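Succinate-semialdehyde dehydrogenase (NAD(P)(+)) (Marinobacter aquaeolei, PDB 3RH9) is an aldehyde dehydrogenase that probably oxidises succinate semialdehyde to succinate with a nicotinamide cofactor. Local coordinates at residues Ala357-Pro361 with Ala362-Asp366; Ala433-Phe437 with Gly438-Trp442. All coordinates share one frame; numbering follows the deposited sequence.

How the contacts relate
Contact 1 lies at the surface, while contact 2 is buried, against the second subunit; their nearest atoms are about 24 Å apart. Both border the same seven-stranded sheet, whose outermost strands within the chain are 354-357 and 439-442: residues 357-366 lead out of the first, residues 433-442 lead into the second. The chemistry follows the place. In contact 1 a short 3-10 turn makes its own backbone hydrogen bonds, a water joins in, and the charged side chains reach outward. Contact 2 has no hydrogen bond between its two halves; leucine and valine meet there, and much of the polar backbone is paired with residues 415-420 or the second subunit.

Contact 1 of 2, residues Ala357-Pro361 with Ala362-Asp366; sequences AGKQP and AELGD
A short 3-10 turn, P361-E363, bends the loop between the antiparallel strands 354-357 and 373-376, with P361 and L364 against helix 335-350. Two backbone bonds of the i to i+3 kind define it: E363 N gives its hydrogen to Q360 O at 2.8 Å, and L364 N to P361 O at 3.2 Å. Proline suits the first position of the turn, since its ring holds phi near the value needed and the turn asks no N-H there: the two donors are E363 N and L364 N, so a ring nitrogen costs no bond. The E363 side chain leans back over the preceding residues: CG lies beside the backbone N (chi1 -64°) and the rest runs out extended, which brings OE1 to 3.9 Å from K359 CB. K359 NZ, however, stays 5.7 Å from E363 OE1, too far for a salt bridge, so any attraction between the charges is probably weak, and both residues suit the exposed side. The end of the L364 side chain swings back over P361, CD2 4.2 Å from P361 CB, and CD1 lies 3.8 Å from K359 CB; a branched apolar residue suits this partly exposed place, where it also touches K342, F370 and P371. Cut back to an alanine, position L364 would probably leave P361 CB and K359 CB without the methyls that lie against them. A water donates to Q360 OE1 and accepts from A362 N, the latter at 2.9 Å.

Contact 2 of 2, residues Ala433-Phe437 with Gly438-Trp442; sequences AGLRF and GHVGW
L435 and V440 meet where helix 425-434 gives way to strand 439-442, L435 being the first residue to leave helical backbone angles. From L435 CB, directed toward the strand, the chain steps to CG, which sits anti to the carbonyl carbon (chi1 -82°); there it forks, and it is the CD1 branch that stops 4.2 Å from V440 CG1. The two side chains meet at a slant, methyl to methyl, and branched apolar residues suit this buried corner because their methyls can meet without any polar group to satisfy. Between them the chain turns sharply. R436 is the centre of an inverse gamma turn, closed by a weak bond from F437 N to L435 O at 2.9 Å, and its guanidinium reaches P147 O of the second subunit through NH2. The buried F437 side chain packs on N410 and S418, while F437 O accepts a hydrogen bond from Q478 NE2 of the second subunit. This is the second connection of the beta-alpha-beta unit 417-421, 425-434, 439-442: L435 rests on S418 of the neighbouring parallel strand, V440 on A432 of the helix, and backbone bonds from G438, V440 and W442 tie this edge to the second subunit.

Contact 1 of 2, residues Ala357-Pro361 with Ala362-Asp366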
loop_
_atom_site.group_PDB
_atom_site.type_symbol
_atom_site.label_atom_id
_atom_site.label_comp_id
_atom_site.label_asym_id
_atom_site.label_seq_id
_atom_site.Cartn_x
_atom_site.Cartn_y
_atom_site.Cartn_z
ATOM N N ALA A 357 -25.746 33.959 -3.162
ATOM C CA ALA A 357 -25.374 34.311 -4.519
ATOM C C ALA A 357 -25.658 33.171 -5.479
ATOM O O ALA A 357 -25.490 32.009 -5.133
ATOM C CB ALA A 357 -23.913 34.691 -4.569
ATOM N N GLY A 358 -26.070 33.512 -6.694
ATOM C CA GLY A 358 -26.429 32.522 -7.680
ATOM C C GLY A 358 -27.931 32.480 -7.870
ATOM O O GLY A 358 -28.645 33.343 -7.371
ATOM N N LYS A 359 -28.403 31.461 -8.585
ATOM C CA LYS A 359 -29.808 31.339 -8.964
ATOM C C LYS A 359 -30.536 30.210 -8.211
ATOM O O LYS A 359 -29.924 29.208 -7.813
ATOM C CB LYS A 359 -29.928 31.063 -10.471
ATOM C CG LYS A 359 -29.342 32.105 -11.423
ATOM C CD LYS A 359 -29.584 31.643 -12.862
ATOM C CE LYS A 359 -28.580 32.209 -13.863
ATOM N NZ LYS A 359 -29.031 33.465 -14.542
ATOM N N GLN A 360 -31.845 30.387 -8.031
ATOM C CA GLN A 360 -32.756 29.324 -7.599
ATOM C C GLN A 360 -32.755 28.185 -8.632
ATOM O O GLN A 360 -32.740 28.436 -9.836
ATOM C CB GLN A 360 -34.173 29.898 -7.476
ATOM C CG GLN A 360 -34.549 30.405 -6.097
ATOM C CD GLN A 360 -34.750 29.259 -5.125
ATOM O OE1 GLN A 360 -35.014 28.125 -5.540
ATOM N NE2 GLN A 360 -34.620 29.539 -3.828
ATOM N N PRO A 361 -32.778 26.925 -8.172
ATOM C CA PRO A 361 -32.641 25.777 -9.087
ATOM C C PRO A 361 -33.635 25.747 -10.252
ATOM O O PRO A 361 -33.296 25.245 -11.322
ATOM C CB PRO A 361 -32.860 24.578 -8.174
ATOM C CG PRO A 361 -32.426 25.061 -6.821
ATOM C CD PRO A 361 -32.831 26.509 -6.760
ATOM N N ALA A 362 -34.837 26.276 -10.067
ATOM C CA ALA A 362 -35.816 26.246 -11.139
ATOM C C ALA A 362 -35.446 27.204 -12.273
ATOM O O ALA A 362 -35.953 27.065 -13.388
ATOM C CB ALA A 362 -37.206 26.544 -10.614
ATOM N N GLU A 363 -34.560 28.159 -11.995
ATOM C CA GLU A 363 -34.134 29.141 -12.996
ATOM C C GLU A 363 -32.936 28.643 -13.818
ATOM O O GLU A 363 -32.505 29.288 -14.774
ATOM C CB GLU A 363 -33.787 30.485 -12.329
ATOM C CG GLU A 363 -34.969 31.187 -11.650
ATOM C CD GLU A 363 -34.541 32.387 -10.804
ATOM O OE1 GLU A 363 -33.366 32.804 -10.920
ATOM O OE2 GLU A 363 -35.374 32.915 -10.018
ATOM N N LEU A 364 -32.399 27.492 -13.436
ATOM C CA LEU A 364 -31.202 26.973 -14.073
ATOM C C LEU A 364 -31.430 26.615 -15.536
ATOM O O LEU A 364 -32.391 25.910 -15.876
ATOM C CB LEU A 364 -30.676 25.763 -13.306
ATOM C CG LEU A 364 -29.609 26.040 -12.243
ATOM C CD1 LEU A 364 -29.605 27.482 -11.790
ATOM C CD2 LEU A 364 -29.824 25.107 -11.075
ATOM N N GLY A 365 -30.510 27.091 -16.381
ATOM C CA GLY A 365 -30.556 26.909 -17.825
ATOM C C GLY A 365 -30.653 25.483 -18.344
ATOM O O GLY A 365 -30.448 24.504 -17.619
ATOM N N ASP A 366 -30.963 25.377 -19.630
ATOM C CA ASP A 366 -31.150 24.089 -20.286
ATOM C C ASP A 366 -29.816 23.435 -20.619
ATOM O O ASP A 366 -29.781 22.357 -21.218
ATOM C CB ASP A 366 -31.877 24.310 -21.600
ATOM C CG ASP A 366 -31.090 25.216 -22.532
ATOM O OD1 ASP A 366 -31.000 26.434 -22.237
ATOM O OD2 ASP A 366 -30.540 24.698 -23.536
HETATM O O HOH W 1 -36.185 26.011 -7.552
#

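Contact 2 of 2, residues Ala433-Phe437 with Gly438-Trp442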
loop_
_atom_site.group_PDB
_atom_site.type_symbol
_atom_site.label_atom_id
_atom_site.label_comp_id
_atom_site.label_asym_id
_atom_site.label_seq_id
_atom_site.Cartn_x
_atom_site.Cartn_y
_atom_site.Cartn_z
ATOM N N ALA A 433 -2.666 18.848 12.480
ATOM C CA ALA A 433 -2.400 17.589 13.174
ATOM C C ALA A 433 -3.655 16.718 13.412
ATOM O O ALA A 433 -3.601 15.483 13.307
ATOM C CB ALA A 433 -1.657 17.845 14.477
ATOM N N GLY A 434 -4.774 17.359 13.728
ATOM C CA GLY A 434 -5.958 16.632 14.121
ATOM C C GLY A 434 -6.804 16.272 12.927
ATOM O O GLY A 434 -7.659 15.383 12.995
ATOM N N LEU A 435 -6.566 16.974 11.827
ATOM C CA LEU A 435 -7.282 16.729 10.585
ATOM C C LEU A 435 -6.749 15.487 9.928
ATOM O O LEU A 435 -5.588 15.450 9.547
ATOM C CB LEU A 435 -7.124 17.915 9.642
ATOM C CG LEU A 435 -8.073 19.088 9.908
ATOM C CD1 LEU A 435 -7.813 20.188 8.911
ATOM C CD2 LEU A 435 -9.529 18.661 9.839
ATOM N N ARG A 436 -7.583 14.461 9.800
ATOM C CA ARG A 436 -7.167 13.240 9.119
ATOM C C ARG A 436 -7.289 13.396 7.587
ATOM O O ARG A 436 -8.099 12.735 6.937
ATOM C CB ARG A 436 -8.000 12.053 9.606
ATOM C CG ARG A 436 -8.159 11.958 11.115
ATOM C CD ARG A 436 -7.226 10.915 11.709
ATOM N NE ARG A 436 -5.832 11.331 11.615
ATOM C CZ ARG A 436 -4.792 10.545 11.861
ATOM N NH1 ARG A 436 -4.975 9.281 12.215
ATOM N NH2 ARG A 436 -3.567 11.025 11.744
ATOM N N PHE A 437 -6.490 14.291 7.023
ATOM C CA PHE A 437 -6.472 14.503 5.584
ATOM C C PHE A 437 -5.040 14.455 5.056
ATOM O O PHE A 437 -4.098 14.869 5.725
ATOM C CB PHE A 437 -7.153 15.818 5.217
ATOM C CG PHE A 437 -8.622 15.795 5.432
ATOM C CD1 PHE A 437 -9.151 15.978 6.697
ATOM C CD2 PHE A 437 -9.484 15.557 4.375
ATOM C CE1 PHE A 437 -10.496 15.929 6.890
ATOM C CE2 PHE A 437 -10.838 15.502 4.570
ATOM C CZ PHE A 437 -11.344 15.692 5.816
ATOM N N GLY A 438 -4.881 13.923 3.854
ATOM C CA GLY A 438 -3.563 13.785 3.281
ATOM C C GLY A 438 -2.973 15.123 2.937
ATOM O O GLY A 438 -1.768 15.253 2.824
ATOM N N HIS A 439 -3.824 16.124 2.767
ATOM C CA HIS A 439 -3.371 17.438 2.324
ATOM C C HIS A 439 -4.116 18.518 3.107
ATOM O O HIS A 439 -5.346 18.553 3.111
ATOM C CB HIS A 439 -3.572 17.594 0.808
ATOM C CG HIS A 439 -3.093 18.906 0.247
ATOM N ND1 HIS A 439 -3.873 20.047 0.238
ATOM C CD2 HIS A 439 -1.934 19.244 -0.370
ATOM C CE1 HIS A 439 -3.208 21.033 -0.335
ATOM N NE2 HIS A 439 -2.029 20.573 -0.715
ATOM N N VAL A 440 -3.358 19.371 3.791
ATOM C CA VAL A 440 -3.920 20.495 4.542
ATOM C C VAL A 440 -3.260 21.812 4.134
ATOM O O VAL A 440 -2.072 22.036 4.374
ATOM C CB VAL A 440 -3.743 20.351 6.076
ATOM C CG1 VAL A 440 -4.451 21.496 6.793
ATOM C CG2 VAL A 440 -4.242 19.008 6.573
ATOM N N GLY A 441 -4.044 22.685 3.516
ATOM C CA GLY A 441 -3.590 24.023 3.225
ATOM C C GLY A 441 -3.546 24.841 4.497
ATOM O O GLY A 441 -4.527 24.919 5.241
ATOM N N TRP A 442 -2.384 25.431 4.750
ATOM C CA TRP A 442 -2.217 26.389 5.821
ATOM C C TRP A 442 -2.259 27.817 5.237
ATOM O O TRP A 442 -1.355 28.242 4.527
ATOM C CB TRP A 442 -0.902 26.103 6.539
ATOM C CG TRP A 442 -0.676 26.924 7.753
ATOM C CD1 TRP A 442 -1.416 27.991 8.170
ATOM C CD2 TRP A 442 0.393 26.781 8.698
ATOM N NE1 TRP A 442 -0.890 28.512 9.330
ATOM C CE2 TRP A 442 0.226 27.789 9.674
ATOM C CE3 TRP A 442 1.472 25.894 8.818
ATOM C CZ2 TRP A 442 1.097 27.935 10.760
ATOM C CZ3 TRP A 442 2.341 26.041 9.894
ATOM C CH2 TRP A 442 2.147 27.053 10.850
#